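Local structure of polysaccharide Lyase Family 6 (Bacteroides cellulosilyticus, 6QPS) at residues 32-37 against 49-54; 115-120 against 130-135; 241-246 against 292-297; 281-286 against 439-444; 383-388 against 402-407. The protein cleaves alginate with specificity for mannuronic acid, as a calcium-binding polysaccharide lyase of family 6 found in a human gut bacterium. One frame throughout, in Å; residues are numbered along the deposited sequence.

Contact 1 (32-37 against 49-54); sequences PAMKQL and VVLKDG
M34 and L37 on helix 32-37 face V49 and L51 on strand 49-51, the two short axes running close to antiparallel (153° apart) with a closest approach of 10.3 Å. Side chains alone bridge that gap, and no hydrogen bond crosses it. M34 contributes the largest share. Its CG stands anti to the backbone N (chi1 -178°), which sends the thioether straight out from the helix toward the strand. There it crosses the L51 side chain at about a right angle, SD lying 3.7 Å from L51 CD1 and almost as near to L51 CD2, against the fork of the isopropyl group. The bend at chi3 (77°) turns M34 CE aside from this line. M34 is modelled in two conformers, and this sulfur contact describes one of them. Lower on the same side chain, M34 CG lies 4.2 Å from V49 CG1. One helical turn on, L37 slides past V49 in the opposite direction and touches it with a single methyl, L37 CD2 being 4.1 Å from V49 CG2. The patch is thus wholly apolar. L37 also rests on Y24 and F26 of strand 23-26, M34 reaches L59 of strand 54-67, and V49 and L51 both touch W76 of strand 74-78, placing the helix across the N-terminal end of the parallel beta-helix, consistent with a cap over its first coils.

Contact 2 (115-120 against 130-135); sequences DMIDFQ and CRMTRC
The methyl of M132 meets the end of I117 tip to tip, M132 CE lying 4.0 Å from I117 CG2 and equally close to I117 CD1. The same methyl comes to the rim of the F119 ring, near its plane, with M132 CE 4.5 Å from F119 CE1. Another corner of that rim receives C130, whose CB is 4.1 Å from F119 CE2. M132 leaves its strand in an extended start (chi1 173°) and bends at chi3 (-63°), which brings CE into the angle between I117 and the phenyl ring. The segments lie on different faces of a right-handed parallel beta-helix, strand 115-118 pairing with strands 90-95 and 155-159 and strand 131-138 with strand 99-111, and they fill the interior of the coil without a hydrogen bond between them. Neighbouring coils hold them in place: I117 lies on L92 and I94, F119 is packed against I94 and V157, C130 against L99, and M132 against C169. Backbone bonds fix the strands themselves, I117 pairing with W156 and G158. Farther out, the intervening residues turn their polar ends elsewhere, D118 to a salt bridge with R160 and R131 to one with D167, while C130 N is held by N164 OD1.

Contact 3 (241-246 against 292-297); sequences GENEII and GIRIIN. With CA (calcium ion), chain C.
R294 reaches from strand 292-295 toward E244 on another coil of the parallel beta-helix, passing strand 266-271, which pairs with both strands. Its CB points at the calcium-binding segment, and CG continues outward, opposite the backbone N (chi1 -177°). The R294 side chain touches V268, F313 and L316, and bends at chi2 and chi3 swing the guanidinium round to E244. At the tip, R294 NH2 comes within 3.9 Å of E244 CG, approaching obliquely. The same R294 NH2 gives a hydrogen bond of 2.8 Å to a water, and this water in turn donates to N243 O over 2.9 Å. E244 OE2 is 4.6 Å from R294 NH2 and well out of the guanidinium plane, so the pair feels charge alone; the bonding partner of this oxygen is S247 OG. The positive group probably still offsets some of the negative charge gathered at the metal. E244 OE1 binds the calcium ion at 2.3 Å, and E242 grips it with both carboxylate oxygens. N210, E213 and two waters complete the site. The two ligand residues are also tied together: E244 N donates over 3.0 Å to E242 OE1, which accepts with its anti lone pair, directed away from E242 OE2.

Contact 4 (281-286 against 439-444); sequences TFIGHN and ERIDAC
T281, near the end of strand 276-283, turns its hydroxyl toward R440 on helix 439-444. R440 NH1 donates to T281 OG1 over 3.1 Å in a nearly straight bond (170°), the oxygen sitting at the edge of the guanidinium and only 4° out of its plane. The arginine runs extended from CG to NE, laying its methylenes across the threonine, with R440 CD 3.3 Å from T281 OG1 and 4.1 Å from T281 CG2. The other guanidinium nitrogens are also engaged: NE forms a salt bridge with E436 and NH2 bonds to D304 O, so the plane is held along several edges. Replacing R440 with an alanine would probably leave T281 OG1 without this donor and E436 without its ion pair. F282 points the other way and stacks on F260. I283 returns to the helix, meeting I441 tip to tip, with I283 CG1 4.1 Å from I441 CD1. I441 gets there with CG1 anti to the carbonyl carbon (chi1 -70°) and an extended end. The I283 CG2 branch instead lies over a face of H285, toward its rim, while H285 NE2 bonds to R467 O and ND1 to E262. Apolar and polar contacts together seat helix 433-445 against the outer side of strand 276-283, where a C-terminal helix lies alongside a coil of the right-handed parallel beta-helix.

Contact 5 (383-388 against 402-407); sequences PDLKIV and NEWAFS
The F406 ring takes P383 on one face, and W404 CD1 stands at its edge, in plane. P383 CB lies 3.5 Å from the F406 centroid and 7° off the ring normal, a CH-pi contact over the middle of the ring. The backbone takes part too, P383 CA coming within 3.4 Å of F406 CE2. On the indole, F406 CD1 sits above one face, displaced toward the rim, while L385 CD2 approaches the edge at 4.3 Å from W404 CZ3. P383 reaches the same ring obliquely, with its CG 3.8 Å from W404 CZ2, so the pyrrolidine is wedged against both aromatics. A trans first torsion (chi1 177°) extends the W404 side chain far enough for the six-membered part of the indole to reach P383 and L385. F378 meets both rings edge-to-face, joining them to the neighbouring strand 371-379 of the beta-helix. With an alanine at F406, P383 is likely to lose the aromatic face it lies on, and a gap would open beside W404. No hydrogen bond links the two segments; W404 NE1 is satisfied by S411 OG, and cohesion here rests on dispersion and CH-pi attraction, which depend on close fit of ring against ring.

Overall arrangement
The five contacts are spread along one elongated right-handed parallel beta-helix. Contacts 1 and 5 lie toward opposite ends, their centres about 59 Å apart, with contact 2 about 17 Å from contact 1. Contacts 1, 2 and 3 follow one another along the chain. Contacts 3 and 4 interleave and touch, F282 of strand 276-283 packing on I293 of strand 291-295, with centres about 17 Å apart; the strand carrying R294 therefore packs against the strand that receives helix 433-445. Contact 5 is nested in the loop closed by contact 4, because the chain, after completing the last coils, runs back to lay that helix along the middle of the solenoid.

Contact 1 (32-37 against 49-54)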
# COMPACT_ATOMS: atom_id res chain seq x y z
N PRO A 32 31.96 6.92 -12.42
CA PRO A 32 31.83 8.24 -13.05
C PRO A 32 31.28 8.17 -14.47
O PRO A 32 30.33 8.88 -14.80
CB PRO A 32 33.25 8.82 -12.99
CG PRO A 32 33.89 8.13 -11.81
CD PRO A 32 33.30 6.73 -11.80
N ALA A 33 31.84 7.30 -15.32
CA ALA A 33 31.37 7.18 -16.70
C ALA A 33 29.95 6.63 -16.75
O ALA A 33 29.17 7.00 -17.63
CB ALA A 33 32.32 6.29 -17.50
N MET A 34 29.61 5.73 -15.83
CA MET A 34 28.26 5.18 -15.77
C MET A 34 27.25 6.28 -15.49
O MET A 34 26.23 6.41 -16.19
CB MET A 34 28.19 4.09 -14.70
CG MET A 34 26.83 3.40 -14.57
SD MET A 34 26.69 2.37 -13.08
CE MET A 34 26.42 3.63 -11.82
N LYS A 35 27.50 7.08 -14.44
CA LYS A 35 26.60 8.18 -14.11
C LYS A 35 26.48 9.17 -15.26
O LYS A 35 25.38 9.66 -15.54
CB LYS A 35 27.11 8.89 -12.85
CG LYS A 35 27.05 8.06 -11.58
CD LYS A 35 27.83 8.68 -10.43
CE LYS A 35 27.43 10.11 -10.14
NZ LYS A 35 28.17 10.66 -8.96
N GLN A 36 27.58 9.46 -15.95
CA GLN A 36 27.50 10.45 -17.02
C GLN A 36 26.60 9.97 -18.14
O GLN A 36 25.78 10.74 -18.66
CB GLN A 36 28.89 10.74 -17.56
CG GLN A 36 29.69 11.64 -16.69
CD GLN A 36 31.15 11.24 -16.68
OE1 GLN A 36 31.62 10.55 -17.58
NE2 GLN A 36 31.88 11.66 -15.67
N LEU A 37 26.71 8.70 -18.53
CA LEU A 37 25.91 8.19 -19.63
C LEU A 37 24.44 8.12 -19.24
O LEU A 37 23.56 8.53 -20.02
CB LEU A 37 26.42 6.81 -20.06
CG LEU A 37 25.62 6.13 -21.16
CD1 LEU A 37 25.57 6.96 -22.43
CD2 LEU A 37 26.26 4.75 -21.45
N VAL A 49 22.28 -0.03 -20.26
CA VAL A 49 23.43 0.19 -19.39
C VAL A 49 23.52 -1.02 -18.47
O VAL A 49 22.59 -1.28 -17.70
CB VAL A 49 23.27 1.49 -18.58
CG1 VAL A 49 24.36 1.62 -17.53
CG2 VAL A 49 23.26 2.71 -19.53
N VAL A 50 24.61 -1.77 -18.56
CA VAL A 50 24.74 -3.10 -17.97
C VAL A 50 25.88 -3.08 -16.97
O VAL A 50 27.01 -2.74 -17.32
CB VAL A 50 25.02 -4.15 -19.05
CG1 VAL A 50 25.15 -5.55 -18.44
CG2 VAL A 50 23.96 -4.12 -20.16
N LEU A 51 25.59 -3.49 -15.73
CA LEU A 51 26.56 -3.47 -14.64
C LEU A 51 27.09 -4.88 -14.38
O LEU A 51 26.33 -5.78 -14.03
CB LEU A 51 25.91 -2.90 -13.38
CG LEU A 51 25.84 -1.37 -13.28
CD1 LEU A 51 25.23 -0.75 -14.52
CD2 LEU A 51 25.10 -0.96 -12.02
N LYS A 52 28.40 -5.05 -14.53
CA LYS A 52 29.06 -6.30 -14.19
C LYS A 52 28.97 -6.56 -12.68
O LYS A 52 28.72 -5.66 -11.88
CB LYS A 52 30.52 -6.27 -14.66
CG LYS A 52 30.65 -6.11 -16.18
CD LYS A 52 32.08 -6.37 -16.67
CE LYS A 52 32.39 -7.86 -16.69
NZ LYS A 52 31.55 -8.58 -17.69
N ASP A 53 29.14 -7.83 -12.31
CA ASP A 53 29.05 -8.23 -10.91
C ASP A 53 29.96 -7.37 -10.05
O ASP A 53 31.14 -7.19 -10.36
CB ASP A 53 29.47 -9.69 -10.73
CG ASP A 53 28.61 -10.69 -11.48
OD1 ASP A 53 27.66 -10.31 -12.17
OD2 ASP A 53 28.92 -11.90 -11.38
N GLY A 54 29.42 -6.88 -8.94
CA GLY A 54 30.21 -6.11 -8.00
C GLY A 54 29.33 -5.19 -7.19
O GLY A 54 28.12 -5.14 -7.36

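Contact 2 (115-120 against 130-135)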
# COMPACT_ATOMS: atom_id res chain seq x y z
N ASP A 115 14.78 11.84 -0.15
CA ASP A 115 14.22 10.92 -1.14
C ASP A 115 15.34 10.13 -1.81
O ASP A 115 16.17 10.69 -2.51
CB ASP A 115 13.40 11.70 -2.19
CG ASP A 115 12.39 12.61 -1.55
OD1 ASP A 115 11.52 12.09 -0.83
OD2 ASP A 115 12.48 13.85 -1.74
N MET A 116 15.34 8.81 -1.62
CA MET A 116 16.42 7.99 -2.17
C MET A 116 16.28 7.83 -3.68
O MET A 116 17.23 8.09 -4.43
CB MET A 116 16.48 6.64 -1.48
CG MET A 116 17.76 5.87 -1.81
SD MET A 116 17.96 4.32 -0.90
CE MET A 116 16.78 3.28 -1.75
N ILE A 117 15.11 7.39 -4.15
CA ILE A 117 14.79 7.18 -5.57
C ILE A 117 13.50 7.96 -5.86
O ILE A 117 12.48 7.74 -5.20
CB ILE A 117 14.59 5.69 -5.91
CG1 ILE A 117 15.83 4.87 -5.54
CG2 ILE A 117 14.20 5.51 -7.38
CD1 ILE A 117 15.64 3.35 -5.72
N ASP A 118 13.54 8.85 -6.86
CA ASP A 118 12.44 9.77 -7.15
C ASP A 118 12.23 9.81 -8.66
O ASP A 118 13.20 9.85 -9.43
CB ASP A 118 12.77 11.17 -6.60
CG ASP A 118 11.55 12.05 -6.39
OD1 ASP A 118 10.40 11.62 -6.63
OD2 ASP A 118 11.78 13.21 -5.97
N PHE A 119 10.97 9.83 -9.07
CA PHE A 119 10.56 9.82 -10.49
C PHE A 119 10.31 11.23 -11.04
O PHE A 119 9.41 11.45 -11.87
CB PHE A 119 9.34 8.90 -10.67
CG PHE A 119 9.68 7.40 -10.71
CD1 PHE A 119 10.11 6.73 -9.57
CD2 PHE A 119 9.53 6.66 -11.88
CE1 PHE A 119 10.41 5.36 -9.62
CE2 PHE A 119 9.82 5.28 -11.90
CZ PHE A 119 10.28 4.65 -10.77
N GLN A 120 11.15 12.18 -10.63
CA GLN A 120 11.11 13.56 -11.09
C GLN A 120 12.54 14.09 -11.08
O GLN A 120 13.34 13.76 -10.19
CB GLN A 120 10.23 14.40 -10.14
CG GLN A 120 10.18 15.88 -10.42
CD GLN A 120 9.32 16.63 -9.42
OE1 GLN A 120 8.31 17.22 -9.78
NE2 GLN A 120 9.75 16.65 -8.17
N CYS A 130 7.67 4.81 -17.23
CA CYS A 130 8.90 4.25 -16.70
C CYS A 130 8.56 3.12 -15.73
O CYS A 130 7.43 3.03 -15.23
CB CYS A 130 9.72 5.34 -16.02
SG CYS A 130 10.39 6.58 -17.18
N ARG A 131 9.53 2.24 -15.48
CA ARG A 131 9.25 1.00 -14.77
C ARG A 131 10.45 0.57 -13.94
O ARG A 131 11.59 0.65 -14.40
CB ARG A 131 8.92 -0.10 -15.78
CG ARG A 131 8.62 -1.46 -15.17
CD ARG A 131 8.22 -2.42 -16.28
NE ARG A 131 7.95 -3.76 -15.77
CZ ARG A 131 7.88 -4.86 -16.51
NH1 ARG A 131 8.06 -4.79 -17.83
NH2 ARG A 131 7.63 -6.02 -15.94
N MET A 132 10.19 0.14 -12.70
CA MET A 132 11.19 -0.54 -11.88
C MET A 132 10.67 -1.96 -11.65
O MET A 132 9.60 -2.14 -11.07
CB MET A 132 11.39 0.21 -10.56
CG MET A 132 12.27 -0.49 -9.58
SD MET A 132 12.18 0.22 -7.90
CE MET A 132 12.80 1.84 -8.18
N THR A 133 11.43 -2.96 -12.11
CA THR A 133 10.99 -4.34 -12.08
C THR A 133 12.10 -5.26 -11.59
O THR A 133 13.28 -5.09 -11.94
CB THR A 133 10.43 -4.77 -13.45
OG1 THR A 133 9.86 -6.07 -13.33
CG2 THR A 133 11.51 -4.81 -14.54
N ARG A 134 11.72 -6.24 -10.76
CA ARG A 134 12.66 -7.26 -10.29
C ARG A 134 13.86 -6.64 -9.58
O ARG A 134 14.98 -7.16 -9.67
CB ARG A 134 13.13 -8.18 -11.41
CG ARG A 134 12.01 -8.76 -12.25
CD ARG A 134 12.52 -9.80 -13.24
NE ARG A 134 13.62 -9.32 -14.08
CZ ARG A 134 13.48 -8.78 -15.28
NH1 ARG A 134 12.28 -8.60 -15.81
NH2 ARG A 134 14.55 -8.39 -15.95
N CYS A 135 13.62 -5.57 -8.82
CA CYS A 135 14.64 -4.94 -8.00
C CYS A 135 14.38 -5.21 -6.53
O CYS A 135 13.26 -5.52 -6.12
CB CYS A 135 14.68 -3.42 -8.25
SG CYS A 135 15.29 -2.99 -9.89

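Contact 3 (241-246 against 292-297)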
# COMPACT_ATOMS: atom_id res chain seq x y z
N GLY A 241 5.12 -1.28 11.05
CA GLY A 241 5.68 -0.03 11.53
C GLY A 241 4.71 0.82 12.33
O GLY A 241 5.12 1.52 13.26
N GLU A 242 3.43 0.83 11.92
CA GLU A 242 2.40 1.68 12.50
C GLU A 242 1.04 1.17 12.04
O GLU A 242 0.94 0.21 11.27
CB GLU A 242 2.58 3.13 12.07
CG GLU A 242 2.52 3.33 10.56
CD GLU A 242 1.84 4.63 10.20
OE1 GLU A 242 0.59 4.64 10.07
OE2 GLU A 242 2.56 5.64 10.05
N ASN A 243 -0.02 1.90 12.42
CA ASN A 243 -1.38 1.40 12.23
C ASN A 243 -1.85 1.46 10.78
O ASN A 243 -2.84 0.80 10.46
CB ASN A 243 -2.37 2.07 13.19
CG ASN A 243 -2.51 3.54 12.99
OD1 ASN A 243 -1.86 4.14 12.15
ND2 ASN A 243 -3.40 4.15 13.78
N GLU A 244 -1.16 2.19 9.89
CA GLU A 244 -1.51 2.18 8.46
C GLU A 244 -0.43 1.42 7.69
O GLU A 244 0.71 1.90 7.56
CB GLU A 244 -1.60 3.60 7.88
CG GLU A 244 -2.59 4.52 8.55
CD GLU A 244 -2.49 5.92 7.99
OE1 GLU A 244 -1.40 6.54 8.17
OE2 GLU A 244 -3.47 6.40 7.37
N ILE A 245 -0.81 0.27 7.10
CA ILE A 245 0.04 -0.37 6.10
C ILE A 245 -0.01 0.43 4.81
O ILE A 245 1.03 0.85 4.26
CB ILE A 245 -0.41 -1.83 5.86
CG1 ILE A 245 -0.44 -2.66 7.15
CG2 ILE A 245 0.48 -2.47 4.79
CD1 ILE A 245 -1.19 -3.97 6.95
N ILE A 246 -1.23 0.66 4.32
CA ILE A 246 -1.49 1.52 3.17
C ILE A 246 -2.37 2.66 3.68
O ILE A 246 -3.44 2.40 4.25
CB ILE A 246 -2.20 0.78 2.04
CG1 ILE A 246 -1.42 -0.46 1.59
CG2 ILE A 246 -2.44 1.75 0.88
CD1 ILE A 246 -2.12 -1.23 0.46
N GLY A 292 -7.97 -4.91 9.55
CA GLY A 292 -8.54 -5.04 8.22
C GLY A 292 -8.71 -3.68 7.53
O GLY A 292 -7.69 -3.05 7.20
N ILE A 293 -9.94 -3.21 7.35
CA ILE A 293 -10.25 -2.05 6.50
C ILE A 293 -10.85 -0.96 7.36
O ILE A 293 -11.82 -1.20 8.10
CB ILE A 293 -11.19 -2.42 5.34
CG1 ILE A 293 -10.50 -3.42 4.42
CG2 ILE A 293 -11.59 -1.18 4.54
CD1 ILE A 293 -11.42 -4.12 3.41
N ARG A 294 -10.28 0.24 7.29
CA ARG A 294 -10.77 1.41 8.01
C ARG A 294 -11.38 2.40 7.02
O ARG A 294 -10.70 2.82 6.06
CB ARG A 294 -9.65 2.07 8.81
CG ARG A 294 -10.04 3.26 9.66
CD ARG A 294 -9.26 3.30 10.97
NE ARG A 294 -7.81 3.41 10.83
CZ ARG A 294 -7.12 4.55 10.93
NH1 ARG A 294 -7.75 5.69 11.14
NH2 ARG A 294 -5.80 4.55 10.84
N ILE A 295 -12.63 2.79 7.26
CA ILE A 295 -13.42 3.63 6.36
C ILE A 295 -13.69 5.00 7.00
O ILE A 295 -14.32 5.10 8.06
CB ILE A 295 -14.75 2.94 6.00
CG1 ILE A 295 -14.50 1.63 5.28
CG2 ILE A 295 -15.62 3.90 5.18
CD1 ILE A 295 -13.78 1.76 3.95
N ILE A 296 -13.17 6.05 6.33
CA ILE A 296 -13.44 7.47 6.52
C ILE A 296 -13.77 7.97 5.10
O ILE A 296 -13.46 7.30 4.11
CB ILE A 296 -12.20 8.19 7.12
CG1 ILE A 296 -11.80 7.51 8.44
CG2 ILE A 296 -12.38 9.69 7.34
CD1 ILE A 296 -10.33 7.64 8.74
N ASN A 297 -14.45 9.12 4.99
CA ASN A 297 -14.76 9.73 3.68
C ASN A 297 -15.82 8.97 2.88
O ASN A 297 -16.47 8.07 3.39
CB ASN A 297 -13.49 9.94 2.85
CG ASN A 297 -12.31 10.39 3.68
OD1 ASN A 297 -12.22 11.53 4.04
ND2 ASN A 297 -11.41 9.47 4.01
CA CA C . 0.27 6.98 9.69
O HOH W 1 -5.51 1.74 11.14
O HOH W 2 -0.67 9.22 9.45
O HOH W 3 -1.36 6.63 11.50

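Contact 4 (281-286 against 439-444)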
# COMPACT_ATOMS: atom_id res chain seq x y z
N THR A 281 -7.15 -9.94 0.94
CA THR A 281 -7.14 -11.00 1.94
C THR A 281 -6.20 -10.60 3.07
O THR A 281 -5.07 -10.16 2.83
CB THR A 281 -6.67 -12.31 1.30
OG1 THR A 281 -7.46 -12.60 0.13
CG2 THR A 281 -6.81 -13.49 2.27
N PHE A 282 -6.68 -10.79 4.30
CA PHE A 282 -5.93 -10.44 5.51
C PHE A 282 -5.83 -11.68 6.38
O PHE A 282 -6.85 -12.25 6.77
CB PHE A 282 -6.58 -9.30 6.30
CG PHE A 282 -6.80 -8.01 5.53
CD1 PHE A 282 -7.79 -7.92 4.56
CD2 PHE A 282 -6.09 -6.87 5.86
CE1 PHE A 282 -8.03 -6.72 3.89
CE2 PHE A 282 -6.32 -5.67 5.20
CZ PHE A 282 -7.29 -5.60 4.22
N ILE A 283 -4.60 -12.11 6.69
CA ILE A 283 -4.33 -13.29 7.52
C ILE A 283 -3.54 -12.79 8.74
O ILE A 283 -2.33 -12.63 8.67
CB ILE A 283 -3.56 -14.36 6.75
CG1 ILE A 283 -4.31 -14.77 5.47
CG2 ILE A 283 -3.23 -15.57 7.65
CD1 ILE A 283 -5.60 -15.52 5.67
N GLY A 284 -4.22 -12.53 9.85
CA GLY A 284 -3.56 -11.86 10.95
C GLY A 284 -2.88 -12.76 11.97
O GLY A 284 -2.03 -12.30 12.72
N HIS A 285 -3.26 -14.03 12.04
CA HIS A 285 -2.73 -14.96 13.04
C HIS A 285 -2.90 -14.42 14.47
O HIS A 285 -2.14 -14.78 15.39
CB HIS A 285 -1.27 -15.37 12.77
CG HIS A 285 -1.13 -16.40 11.69
ND1 HIS A 285 0.02 -16.56 10.96
CD2 HIS A 285 -2.01 -17.32 11.22
CE1 HIS A 285 -0.16 -17.52 10.06
NE2 HIS A 285 -1.37 -18.02 10.23
N ASN A 286 -3.92 -13.59 14.66
CA ASN A 286 -4.26 -13.03 15.99
C ASN A 286 -3.12 -12.23 16.61
O ASN A 286 -3.04 -12.08 17.83
CB ASN A 286 -4.73 -14.12 16.97
CG ASN A 286 -6.04 -14.76 16.54
OD1 ASN A 286 -7.01 -14.07 16.26
ND2 ASN A 286 -6.05 -16.08 16.44
N GLU A 439 -7.01 -20.73 -2.04
CA GLU A 439 -7.04 -20.17 -3.39
C GLU A 439 -6.51 -18.74 -3.40
O GLU A 439 -5.74 -18.36 -4.29
CB GLU A 439 -8.46 -20.20 -3.95
CG GLU A 439 -8.95 -21.60 -4.30
CD GLU A 439 -10.43 -21.64 -4.65
OE1 GLU A 439 -11.07 -20.56 -4.72
OE2 GLU A 439 -10.96 -22.75 -4.85
N ARG A 440 -6.92 -17.93 -2.43
CA ARG A 440 -6.50 -16.53 -2.38
C ARG A 440 -5.00 -16.40 -2.14
O ARG A 440 -4.32 -15.62 -2.82
CB ARG A 440 -7.28 -15.80 -1.28
CG ARG A 440 -8.74 -15.56 -1.60
CD ARG A 440 -9.49 -15.12 -0.35
NE ARG A 440 -10.87 -14.75 -0.66
CZ ARG A 440 -11.28 -13.51 -0.87
NH1 ARG A 440 -10.46 -12.46 -0.79
NH2 ARG A 440 -12.56 -13.29 -1.17
N ILE A 441 -4.46 -17.16 -1.19
CA ILE A 441 -3.03 -17.10 -0.91
C ILE A 441 -2.22 -17.66 -2.08
O ILE A 441 -1.25 -17.05 -2.53
CB ILE A 441 -2.73 -17.84 0.41
CG1 ILE A 441 -3.28 -17.04 1.59
CG2 ILE A 441 -1.24 -18.04 0.57
CD1 ILE A 441 -3.35 -17.86 2.89
N ASP A 442 -2.63 -18.82 -2.60
CA ASP A 442 -1.94 -19.39 -3.76
C ASP A 442 -1.86 -18.38 -4.90
O ASP A 442 -0.82 -18.24 -5.56
CB ASP A 442 -2.66 -20.65 -4.24
CG ASP A 442 -2.41 -21.87 -3.35
OD1 ASP A 442 -1.67 -21.76 -2.35
OD2 ASP A 442 -2.97 -22.94 -3.68
N ALA A 443 -2.96 -17.65 -5.15
CA ALA A 443 -2.94 -16.72 -6.27
C ALA A 443 -1.98 -15.56 -6.05
O ALA A 443 -1.49 -14.97 -7.02
CB ALA A 443 -4.35 -16.18 -6.54
N CYS A 444 -1.74 -15.17 -4.80
CA CYS A 444 -0.91 -14.00 -4.54
C CYS A 444 0.58 -14.32 -4.39
O CYS A 444 1.42 -13.47 -4.75
CB CYS A 444 -1.36 -13.22 -3.30
SG CYS A 444 -0.82 -11.49 -3.25

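Contact 5 (383-388 against 402-407)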
# COMPACT_ATOMS: atom_id res chain seq x y z
N PRO A 383 -18.50 -13.37 18.93
CA PRO A 383 -18.59 -12.16 18.11
C PRO A 383 -18.09 -10.91 18.83
O PRO A 383 -18.30 -10.72 20.03
CB PRO A 383 -20.09 -12.05 17.80
CG PRO A 383 -20.76 -12.70 18.97
CD PRO A 383 -19.83 -13.79 19.45
N ASP A 384 -17.43 -10.06 18.05
CA ASP A 384 -16.91 -8.77 18.50
C ASP A 384 -17.57 -7.71 17.63
O ASP A 384 -17.08 -7.35 16.55
CB ASP A 384 -15.39 -8.73 18.40
CG ASP A 384 -14.78 -7.50 19.07
OD1 ASP A 384 -15.54 -6.60 19.50
OD2 ASP A 384 -13.54 -7.46 19.17
N LEU A 385 -18.70 -7.20 18.11
CA LEU A 385 -19.50 -6.20 17.40
C LEU A 385 -19.64 -5.00 18.32
O LEU A 385 -20.16 -5.14 19.43
CB LEU A 385 -20.89 -6.76 17.08
CG LEU A 385 -21.91 -5.75 16.53
CD1 LEU A 385 -21.47 -5.19 15.21
CD2 LEU A 385 -23.29 -6.42 16.41
N LYS A 386 -19.17 -3.85 17.86
CA LYS A 386 -19.16 -2.62 18.64
C LYS A 386 -19.94 -1.56 17.86
O LYS A 386 -19.57 -1.22 16.73
CB LYS A 386 -17.72 -2.13 18.87
CG LYS A 386 -16.87 -3.06 19.58
CD LYS A 386 -17.50 -3.00 20.77
CE LYS A 386 -18.01 -4.29 21.03
NZ LYS A 386 -18.16 -4.52 22.27
N ILE A 387 -21.02 -1.06 18.45
CA ILE A 387 -21.81 0.01 17.85
C ILE A 387 -21.83 1.19 18.82
O ILE A 387 -22.19 1.03 19.99
CB ILE A 387 -23.25 -0.44 17.53
CG1 ILE A 387 -23.23 -1.57 16.51
CG2 ILE A 387 -24.07 0.74 17.03
CD1 ILE A 387 -24.49 -2.43 16.55
N VAL A 388 -21.44 2.35 18.32
CA VAL A 388 -21.35 3.58 19.11
C VAL A 388 -22.45 4.54 18.67
O VAL A 388 -22.76 4.62 17.49
CB VAL A 388 -19.96 4.22 18.91
CG1 VAL A 388 -19.86 5.52 19.66
CG2 VAL A 388 -18.86 3.25 19.31
N ASN A 402 -27.01 -10.46 5.66
CA ASN A 402 -25.73 -10.95 6.17
C ASN A 402 -25.92 -12.27 6.91
O ASN A 402 -27.03 -12.65 7.29
CB ASN A 402 -25.12 -9.89 7.09
CG ASN A 402 -25.00 -8.53 6.43
OD1 ASN A 402 -24.11 -8.31 5.60
ND2 ASN A 402 -25.91 -7.61 6.77
N GLU A 403 -24.82 -13.00 7.09
CA GLU A 403 -24.81 -14.27 7.79
C GLU A 403 -24.01 -14.16 9.07
O GLU A 403 -22.97 -13.50 9.11
CB GLU A 403 -24.27 -15.37 6.89
CG GLU A 403 -25.28 -15.80 5.83
CD GLU A 403 -24.78 -16.89 4.91
OE1 GLU A 403 -23.58 -17.21 4.95
OE2 GLU A 403 -25.60 -17.43 4.13
N TRP A 404 -24.49 -14.85 10.11
CA TRP A 404 -23.95 -14.76 11.46
C TRP A 404 -23.63 -16.18 11.92
O TRP A 404 -24.55 -17.00 12.10
CB TRP A 404 -25.02 -14.13 12.36
CG TRP A 404 -24.70 -14.01 13.82
CD1 TRP A 404 -24.73 -15.01 14.78
CD2 TRP A 404 -24.35 -12.80 14.53
NE1 TRP A 404 -24.40 -14.49 16.00
CE2 TRP A 404 -24.19 -13.14 15.88
CE3 TRP A 404 -24.20 -11.46 14.14
CZ2 TRP A 404 -23.85 -12.20 16.85
CZ3 TRP A 404 -23.85 -10.53 15.10
CH2 TRP A 404 -23.69 -10.91 16.45
N ALA A 405 -22.35 -16.49 12.09
CA ALA A 405 -21.94 -17.87 12.40
C ALA A 405 -20.94 -17.91 13.56
O ALA A 405 -19.72 -17.82 13.38
CB ALA A 405 -21.40 -18.58 11.15
N PHE A 406 -21.46 -18.08 14.78
CA PHE A 406 -20.66 -18.09 16.01
C PHE A 406 -21.08 -19.28 16.87
O PHE A 406 -22.12 -19.90 16.66
CB PHE A 406 -20.80 -16.76 16.76
CG PHE A 406 -20.21 -15.58 16.00
CD1 PHE A 406 -20.99 -14.79 15.16
CD2 PHE A 406 -18.87 -15.30 16.10
CE1 PHE A 406 -20.42 -13.73 14.47
CE2 PHE A 406 -18.30 -14.25 15.42
CZ PHE A 406 -19.07 -13.47 14.61
N SER A 407 -20.23 -19.60 17.85
CA SER A 407 -20.36 -20.85 18.60
C SER A 407 -21.62 -20.87 19.45
O SER A 407 -22.31 -21.89 19.51
CB SER A 407 -19.14 -21.06 19.49
OG SER A 407 -17.95 -21.13 18.73